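Local coordinates for UspA domain-containing protein (Pyrococcus horikoshii, PDB 2DUM), which is of unknown function but belongs to the universal stress protein A family, whose members are generally linked to survival under stress, at residues 20-28 with 151-159; 11-19 with 79-87. All coordinates share one frame; numbering follows the deposited sequence.

Interaction 1: 20-28 with 151-159; sequences RAVEVFEKR and VLIIKEVDE
Arg20 meets Glu156 in a forked salt bridge. Its NH2 lies 2.6 Å from Glu156 OE1, on the syn lone pair of that oxygen and close to the guanidinium plane, while NE and NH2 both make weak bonds to OE2. The guanidinium and carboxylate planes are 32° apart. Glu156 also accepts on OE1 from the backbone N of Val157, 2.6 Å away on the anti side and tilted out of the carboxylate plane, so that one oxygen serves two donors. With an alanine in place of Glu156, the Arg20 guanidinium would probably lose its carboxylate partner on this side and Val157 N its acceptor. Farther along, Arg28 sends a weak NE bond to Glu156 O and a salt bridge from NH1 to Asp158 OD2 (3.1 Å), in a poorly ordered tail.

The apolar layer beneath sets the helix against the outermost strand of the chain's own sheet in a parallel alpha/beta fold: the 20-28 segment of the helix runs at 101° to strand 151-154, which pairs antiparallel with its counterpart in the second subunit. Ile154 CG2 reaches Ala21 CB at 3.7 Å, and Ile154 CD1 comes to the edge of the Phe25 ring, 4.0 Å from Phe25 CD1. Leu152 meets the same ring obliquely. Val24 CG1, anti to the backbone N (chi1 -165°), lies 3.6 Å from the backbone C of Glu156.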
loop_
_atom_site.group_PDB
_atom_site.type_symbol
_atom_site.label_atom_id
_atom_site.label_comp_id
_atom_site.label_asym_id
_atom_site.label_seq_id
_atom_site.Cartn_x
_atom_site.Cartn_y
_atom_site.Cartn_z
ATOM N N ARG A 20 -0.780 0.751 16.857
ATOM C CA ARG A 20 -0.657 2.050 16.277
ATOM C C ARG A 20 -1.249 2.107 14.883
ATOM O O ARG A 20 -2.001 3.036 14.529
ATOM C CB ARG A 20 0.798 2.436 16.252
ATOM C CG ARG A 20 1.252 3.363 17.427
ATOM C CD ARG A 20 0.289 4.556 17.853
ATOM N NE ARG A 20 0.051 5.673 16.886
ATOM C CZ ARG A 20 -0.814 6.706 17.063
ATOM N NH1 ARG A 20 -1.573 6.834 18.167
ATOM N NH2 ARG A 20 -0.923 7.644 16.118
ATOM N N ALA A 21 -0.942 1.100 14.081
ATOM C CA ALA A 21 -1.420 1.102 12.694
ATOM C C ALA A 21 -2.896 1.213 12.706
ATOM O O ALA A 21 -3.489 1.897 11.880
ATOM C CB ALA A 21 -1.024 -0.061 12.023
ATOM N N VAL A 22 -3.474 0.592 13.718
ATOM C CA VAL A 22 -4.934 0.608 13.921
ATOM C C VAL A 22 -5.470 2.002 14.272
ATOM O O VAL A 22 -6.424 2.452 13.598
ATOM C CB VAL A 22 -5.422 -0.477 14.921
ATOM C CG1 VAL A 22 -6.847 -0.281 15.283
ATOM C CG2 VAL A 22 -5.282 -1.866 14.332
ATOM N N GLU A 23 -4.887 2.713 15.253
ATOM C CA GLU A 23 -5.240 4.165 15.408
ATOM C C GLU A 23 -5.084 4.913 14.088
ATOM O O GLU A 23 -6.044 5.525 13.565
ATOM C CB GLU A 23 -4.376 4.871 16.439
ATOM C CG GLU A 23 -4.735 4.477 17.852
ATOM C CD GLU A 23 -3.501 4.318 18.794
ATOM O OE1 GLU A 23 -2.372 3.937 18.358
ATOM O OE2 GLU A 23 -3.665 4.544 20.013
ATOM N N VAL A 24 -3.877 4.830 13.527
ATOM C CA VAL A 24 -3.601 5.614 12.359
ATOM C C VAL A 24 -4.687 5.342 11.339
ATOM O O VAL A 24 -5.186 6.295 10.802
ATOM C CB VAL A 24 -2.268 5.280 11.778
ATOM C CG1 VAL A 24 -1.879 6.326 10.844
ATOM C CG2 VAL A 24 -1.274 5.144 12.882
ATOM N N PHE A 25 -5.088 4.075 11.100
ATOM C CA PHE A 25 -6.083 3.839 10.096
ATOM C C PHE A 25 -7.282 4.534 10.563
ATOM O O PHE A 25 -7.944 5.229 9.792
ATOM C CB PHE A 25 -6.426 2.411 9.965
ATOM C CG PHE A 25 -7.296 2.117 8.764
ATOM C CD1 PHE A 25 -6.811 2.220 7.485
ATOM C CD2 PHE A 25 -8.603 1.693 8.896
ATOM C CE1 PHE A 25 -7.617 1.952 6.371
ATOM C CE2 PHE A 25 -9.414 1.396 7.728
ATOM C CZ PHE A 25 -8.909 1.556 6.491
ATOM N N GLU A 26 -7.530 4.421 11.869
ATOM C CA GLU A 26 -8.739 4.987 12.475
ATOM C C GLU A 26 -8.852 6.471 12.266
ATOM O O GLU A 26 -9.910 6.933 11.860
ATOM C CB GLU A 26 -8.841 4.624 13.955
ATOM C CG GLU A 26 -9.588 5.684 14.860
ATOM C CD GLU A 26 -11.147 5.542 14.827
ATOM O OE1 GLU A 26 -11.785 6.356 14.085
ATOM O OE2 GLU A 26 -11.719 4.616 15.518
ATOM N N LYS A 27 -7.735 7.192 12.488
ATOM C CA LYS A 27 -7.623 8.695 12.226
ATOM C C LYS A 27 -7.519 9.158 10.770
ATOM O O LYS A 27 -8.319 9.985 10.307
ATOM C CB LYS A 27 -6.541 9.369 13.046
ATOM C CG LYS A 27 -7.045 10.736 13.611
ATOM C CD LYS A 27 -8.278 11.460 12.735
ATOM C CE LYS A 27 -8.399 13.077 12.769
ATOM N NZ LYS A 27 -7.576 13.812 11.650
ATOM N N ARG A 28 -6.557 8.575 10.057
ATOM C CA ARG A 28 -6.414 8.710 8.610
ATOM C C ARG A 28 -7.658 8.402 7.864
ATOM O O ARG A 28 -8.089 9.235 7.088
ATOM C CB ARG A 28 -5.302 7.801 8.095
ATOM C CG ARG A 28 -4.004 8.144 8.724
ATOM C CD ARG A 28 -2.829 7.727 7.924
ATOM N NE ARG A 28 -1.824 8.813 7.801
ATOM C CZ ARG A 28 -1.847 9.768 6.855
ATOM N NH1 ARG A 28 -0.885 10.682 6.842
ATOM N NH2 ARG A 28 -2.837 9.811 5.930
ATOM N N VAL A 151 -1.920 -3.749 -1.648
ATOM C CA VAL A 151 -1.343 -3.706 -0.305
ATOM C C VAL A 151 -1.257 -2.326 0.263
ATOM O O VAL A 151 -0.659 -1.460 -0.350
ATOM C CB VAL A 151 0.071 -4.314 -0.221
ATOM C CG1 VAL A 151 0.697 -4.111 1.216
ATOM C CG2 VAL A 151 0.071 -5.781 -0.503
ATOM N N LEU A 152 -1.813 -2.108 1.450
ATOM C CA LEU A 152 -1.783 -0.794 2.015
ATOM C C LEU A 152 -0.698 -0.798 3.104
ATOM O O LEU A 152 -0.743 -1.521 4.178
ATOM C CB LEU A 152 -3.148 -0.503 2.615
ATOM C CG LEU A 152 -3.771 0.878 2.377
ATOM C CD1 LEU A 152 -4.775 1.198 3.399
ATOM C CD2 LEU A 152 -2.841 1.910 2.483
ATOM N N ILE A 153 0.333 -0.012 2.882
ATOM C CA ILE A 153 1.217 0.036 4.028
ATOM C C ILE A 153 0.974 1.325 4.787
ATOM O O ILE A 153 1.125 2.431 4.263
ATOM C CB ILE A 153 2.697 -0.442 3.813
ATOM C CG1 ILE A 153 3.546 0.370 4.736
ATOM C CG2 ILE A 153 3.200 -0.377 2.407
ATOM C CD1 ILE A 153 3.914 1.863 4.139
ATOM N N ILE A 154 0.470 1.174 5.997
ATOM C CA ILE A 154 0.061 2.344 6.784
ATOM C C ILE A 154 1.266 2.596 7.671
ATOM O O ILE A 154 2.134 1.673 7.780
ATOM C CB ILE A 154 -1.330 2.105 7.504
ATOM C CG1 ILE A 154 -2.275 3.279 7.386
ATOM C CG2 ILE A 154 -1.220 2.009 8.973
ATOM C CD1 ILE A 154 -3.165 3.262 6.128
ATOM N N LYS A 155 1.379 3.806 8.233
ATOM C CA LYS A 155 2.606 4.173 8.921
ATOM C C LYS A 155 2.493 5.070 10.181
ATOM O O LYS A 155 2.982 4.698 11.270
ATOM C CB LYS A 155 3.520 4.823 7.900
ATOM C CG LYS A 155 4.972 4.397 7.983
ATOM C CD LYS A 155 5.807 5.019 6.893
ATOM C CE LYS A 155 5.798 4.226 5.600
ATOM N NZ LYS A 155 7.176 4.439 4.988
ATOM N N GLU A 156 1.918 6.265 10.040
ATOM C CA GLU A 156 1.668 7.199 11.164
ATOM C C GLU A 156 1.000 8.463 10.632
ATOM O O GLU A 156 1.080 8.774 9.427
ATOM C CB GLU A 156 2.943 7.529 12.005
ATOM C CG GLU A 156 2.738 8.494 13.244
ATOM C CD GLU A 156 1.526 8.103 14.187
ATOM O OE1 GLU A 156 0.372 8.633 14.045
ATOM O OE2 GLU A 156 1.721 7.258 15.092
ATOM N N VAL A 157 0.337 9.186 11.529
ATOM C CA VAL A 157 -0.610 10.226 11.114
ATOM C C VAL A 157 0.065 11.534 10.597
ATOM O O VAL A 157 1.273 11.542 10.238
ATOM C CB VAL A 157 -1.940 10.316 12.083
ATOM C CG1 VAL A 157 -1.629 10.260 13.587
ATOM C CG2 VAL A 157 -2.980 11.440 11.668
ATOM N N ASP A 158 -0.743 12.592 10.499
ATOM C CA ASP A 158 -0.362 13.878 9.909
ATOM C C ASP A 158 0.278 14.958 10.890
ATOM O O ASP A 158 1.352 14.745 11.535
ATOM C CB ASP A 158 -1.581 14.424 9.111
ATOM C CG ASP A 158 -1.390 14.340 7.582
ATOM O OD1 ASP A 158 -2.234 14.932 6.861
ATOM O OD2 ASP A 158 -0.401 13.721 7.099
ATOM N N GLU A 159 -0.381 16.118 10.964
ATOM C CA GLU A 159 0.193 17.279 11.637
ATOM C C GLU A 159 -0.328 17.482 13.072
ATOM O O GLU A 159 0.442 17.960 13.922
ATOM C CB GLU A 159 0.043 18.564 10.775
ATOM C CG GLU A 159 -1.349 19.248 10.806
ATOM C CD GLU A 159 -2.415 18.542 9.957
ATOM O OE1 GLU A 159 -2.460 18.784 8.725
ATOM O OE2 GLU A 159 -3.219 17.766 10.533
#

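Interaction 2: 11-19 with 79-87; sequences PTDFSEGAY and KLQEKAEEV
Lys83 reaches from helix 69-90 into the loop after strand 7-11 and ends against Thr12 and Tyr19. Its chain is fully extended, with CG anti to the backbone N (chi1 175°), which carries NZ across to the loop. There Lys83 NZ donates to Thr12 OG1 at 2.6 Å, the two side chains meeting tip to tip. The same ammonium stands over the centre of the Tyr19 ring, 3.7 Å from the centroid and 12° off the normal, a cation-pi contact. Thr12 OG1 has a second donor in the backbone N of Phe14, forming an ST turn that fixes the hydroxyl for the lysine. As in the universal stress protein fold, this joins the loop after the first strand and the first turn of the next helix to helix 69-90 on the same face of the parallel sheet.

Next to this buried end, Phe14 CZ packs on Leu80 CD2 at 3.6 Å, and Leu80 continues inward onto strands 35-43 and 95-103. The outer side is looser. Exposed Lys79 lays its CD over one face of Phe14, 3.9 Å from the centroid, but its NZ is too distant for more than a weak attraction. Glu86 merely approaches the edge of Tyr19, with OE2 4.3 Å from CD2. For the buried ammonium, the hydroxyl dipole and the ring's pi electrons probably help to offset the charge.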
loop_
_atom_site.group_PDB
_atom_site.type_symbol
_atom_site.label_atom_id
_atom_site.label_comp_id
_atom_site.label_asym_id
_atom_site.label_seq_id
_atom_site.Cartn_x
_atom_site.Cartn_y
_atom_site.Cartn_z
ATOM N N PRO A 11 -3.256 -8.346 9.186
ATOM C CA PRO A 11 -2.409 -8.987 10.150
ATOM C C PRO A 11 -1.951 -8.163 11.335
ATOM O O PRO A 11 -1.285 -7.113 11.170
ATOM C CB PRO A 11 -1.225 -9.336 9.323
ATOM C CG PRO A 11 -1.877 -9.491 7.894
ATOM C CD PRO A 11 -2.622 -8.287 7.871
ATOM N N THR A 12 -2.293 -8.679 12.525
ATOM C CA THR A 12 -1.805 -8.143 13.801
ATOM C C THR A 12 -0.737 -8.948 14.483
ATOM O O THR A 12 -0.819 -10.145 14.717
ATOM C CB THR A 12 -2.874 -7.853 14.887
ATOM O OG1 THR A 12 -2.206 -7.524 16.133
ATOM C CG2 THR A 12 -3.809 -9.062 15.110
ATOM N N ASP A 13 0.228 -8.173 14.900
ATOM C CA ASP A 13 1.513 -8.607 15.287
ATOM C C ASP A 13 1.417 -8.733 16.748
ATOM O O ASP A 13 2.359 -9.034 17.420
ATOM C CB ASP A 13 2.382 -7.395 14.973
ATOM C CG ASP A 13 3.834 -7.701 15.070
ATOM O OD1 ASP A 13 4.038 -8.865 15.471
ATOM O OD2 ASP A 13 4.728 -6.826 14.761
ATOM N N PHE A 14 0.241 -8.453 17.250
ATOM C CA PHE A 14 0.092 -8.099 18.631
ATOM C C PHE A 14 1.104 -7.105 19.089
ATOM O O PHE A 14 0.966 -6.649 20.198
ATOM C CB PHE A 14 0.038 -9.308 19.539
ATOM C CG PHE A 14 -1.238 -10.005 19.432
ATOM C CD1 PHE A 14 -2.409 -9.296 19.596
ATOM C CD2 PHE A 14 -1.297 -11.365 19.058
ATOM C CE1 PHE A 14 -3.644 -9.973 19.422
ATOM C CE2 PHE A 14 -2.544 -12.060 18.876
ATOM C CZ PHE A 14 -3.707 -11.386 19.053
ATOM N N SER A 15 2.058 -6.719 18.238
ATOM C CA SER A 15 3.027 -5.688 18.587
ATOM C C SER A 15 2.447 -4.315 18.919
ATOM O O SER A 15 1.259 -4.046 18.757
ATOM C CB SER A 15 3.994 -5.453 17.430
ATOM O OG SER A 15 3.346 -4.802 16.331
ATOM N N GLU A 16 3.340 -3.442 19.372
ATOM C CA GLU A 16 3.191 -1.962 19.325
ATOM C C GLU A 16 2.581 -1.405 18.015
ATOM O O GLU A 16 1.511 -0.749 17.974
ATOM C CB GLU A 16 4.641 -1.356 19.391
ATOM C CG GLU A 16 5.393 -1.330 20.735
ATOM C CD GLU A 16 4.560 -0.629 21.825
ATOM O OE1 GLU A 16 3.296 -0.905 21.855
ATOM O OE2 GLU A 16 5.168 0.179 22.631
ATOM N N GLY A 17 3.379 -1.695 16.972
ATOM C CA GLY A 17 3.280 -1.189 15.618
ATOM C C GLY A 17 1.923 -1.480 15.121
ATOM O O GLY A 17 1.356 -0.642 14.418
ATOM N N ALA A 18 1.417 -2.643 15.577
ATOM C CA ALA A 18 0.166 -3.269 15.185
ATOM C C ALA A 18 -0.990 -2.482 15.725
ATOM O O ALA A 18 -1.906 -2.205 14.997
ATOM C CB ALA A 18 0.142 -4.672 15.671
ATOM N N TYR A 19 -0.923 -2.053 16.983
ATOM C CA TYR A 19 -1.991 -1.220 17.526
ATOM C C TYR A 19 -1.965 0.198 17.030
ATOM O O TYR A 19 -2.987 0.802 16.853
ATOM C CB TYR A 19 -1.890 -1.173 19.029
ATOM C CG TYR A 19 -2.266 -2.480 19.610
ATOM C CD1 TYR A 19 -1.284 -3.409 19.978
ATOM C CD2 TYR A 19 -3.622 -2.820 19.760
ATOM C CE1 TYR A 19 -1.632 -4.657 20.497
ATOM C CE2 TYR A 19 -3.996 -4.070 20.285
ATOM C CZ TYR A 19 -2.990 -4.985 20.642
ATOM O OH TYR A 19 -3.366 -6.221 21.127
ATOM N N LYS A 79 -6.579 -12.109 23.214
ATOM C CA LYS A 79 -6.441 -10.702 22.829
ATOM C C LYS A 79 -7.041 -10.427 21.458
ATOM O O LYS A 79 -7.296 -9.280 21.109
ATOM C CB LYS A 79 -4.967 -10.233 22.885
ATOM C CG LYS A 79 -3.901 -11.288 22.991
ATOM C CD LYS A 79 -2.564 -10.560 23.168
ATOM C CE LYS A 79 -1.431 -11.526 23.502
ATOM N NZ LYS A 79 -1.928 -12.627 24.421
ATOM N N LEU A 80 -7.271 -11.501 20.710
ATOM C CA LEU A 80 -7.531 -11.417 19.309
ATOM C C LEU A 80 -8.949 -11.285 19.293
ATOM O O LEU A 80 -9.470 -10.355 18.776
ATOM C CB LEU A 80 -7.167 -12.734 18.638
ATOM C CG LEU A 80 -6.822 -12.764 17.151
ATOM C CD1 LEU A 80 -7.961 -13.322 16.375
ATOM C CD2 LEU A 80 -6.459 -11.375 16.667
ATOM N N GLN A 81 -9.596 -12.229 19.924
ATOM C CA GLN A 81 -11.018 -12.246 19.775
ATOM C C GLN A 81 -11.628 -11.145 20.637
ATOM O O GLN A 81 -12.797 -10.797 20.523
ATOM C CB GLN A 81 -11.647 -13.650 19.918
ATOM C CG GLN A 81 -13.003 -13.798 19.104
ATOM C CD GLN A 81 -14.263 -12.952 19.697
ATOM O OE1 GLN A 81 -14.830 -13.301 20.789
ATOM N NE2 GLN A 81 -14.672 -11.855 18.967
ATOM N N GLU A 82 -10.826 -10.480 21.420
ATOM C CA GLU A 82 -11.430 -9.317 21.969
ATOM C C GLU A 82 -11.045 -8.011 21.215
ATOM O O GLU A 82 -11.819 -7.085 21.211
ATOM C CB GLU A 82 -11.265 -9.318 23.489
ATOM C CG GLU A 82 -9.795 -9.110 23.977
ATOM C CD GLU A 82 -9.404 -7.596 24.069
ATOM O OE1 GLU A 82 -9.215 -7.079 25.227
ATOM O OE2 GLU A 82 -9.320 -6.937 22.989
ATOM N N LYS A 83 -9.890 -7.965 20.548
ATOM C CA LYS A 83 -9.437 -6.838 19.690
ATOM C C LYS A 83 -10.182 -6.918 18.376
ATOM O O LYS A 83 -10.043 -6.095 17.507
ATOM C CB LYS A 83 -7.920 -6.979 19.434
ATOM C CG LYS A 83 -7.243 -6.008 18.490
ATOM C CD LYS A 83 -5.786 -6.449 18.123
ATOM C CE LYS A 83 -5.004 -5.511 17.002
ATOM N NZ LYS A 83 -3.408 -5.363 16.859
ATOM N N ALA A 84 -10.934 -8.002 18.226
ATOM C CA ALA A 84 -11.877 -8.208 17.128
ATOM C C ALA A 84 -12.757 -7.028 17.103
ATOM O O ALA A 84 -12.975 -6.462 16.067
ATOM C CB ALA A 84 -12.737 -9.414 17.366
ATOM N N GLU A 85 -13.283 -6.651 18.248
ATOM C CA GLU A 85 -14.345 -5.666 18.224
ATOM C C GLU A 85 -13.922 -4.172 18.267
ATOM O O GLU A 85 -14.760 -3.318 18.029
ATOM C CB GLU A 85 -15.492 -6.037 19.196
ATOM C CG GLU A 85 -16.884 -5.314 18.955
ATOM C CD GLU A 85 -17.754 -5.784 17.706
ATOM O OE1 GLU A 85 -17.829 -7.028 17.334
ATOM O OE2 GLU A 85 -18.401 -4.845 17.120
ATOM N N GLU A 86 -12.657 -3.852 18.495
ATOM C CA GLU A 86 -12.232 -2.429 18.329
ATOM C C GLU A 86 -11.598 -2.097 16.906
ATOM O O GLU A 86 -11.717 -0.973 16.330
ATOM C CB GLU A 86 -11.439 -1.926 19.567
ATOM C CG GLU A 86 -10.083 -1.201 19.317
ATOM C CD GLU A 86 -8.791 -2.079 19.460
ATOM O OE1 GLU A 86 -8.899 -3.317 19.664
ATOM O OE2 GLU A 86 -7.648 -1.520 19.350
ATOM N N VAL A 87 -10.975 -3.090 16.307
ATOM C CA VAL A 87 -10.703 -2.989 14.889
ATOM C C VAL A 87 -11.960 -2.765 13.956
ATOM O O VAL A 87 -11.970 -1.899 13.065
ATOM C CB VAL A 87 -9.905 -4.186 14.479
ATOM C CG1 VAL A 87 -9.652 -4.144 12.985
ATOM C CG2 VAL A 87 -8.685 -4.212 15.334
#

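From the N terminus, the chain runs up strand 7-11 into the loop and first turn of helix 16-28, the near side of interaction 2, and straight on along that helix into interaction 1. Interaction 2 closes first, when, after strand 35-43, helix 69-90 comes back to the loop that follows strand 7-11. Interaction 1 closes at the far end, once strand 151-154 has completed the sheet. The segments alternate, so the two loops cross and neither nests in the other. Helix 16-28 is shared: its start packs on helix 69-90, and further along one side stays on that helix while another meets the last strand and the tail. Val22 CG2 and Val87 CG2 join the contacts directly, 4.3 Å apart.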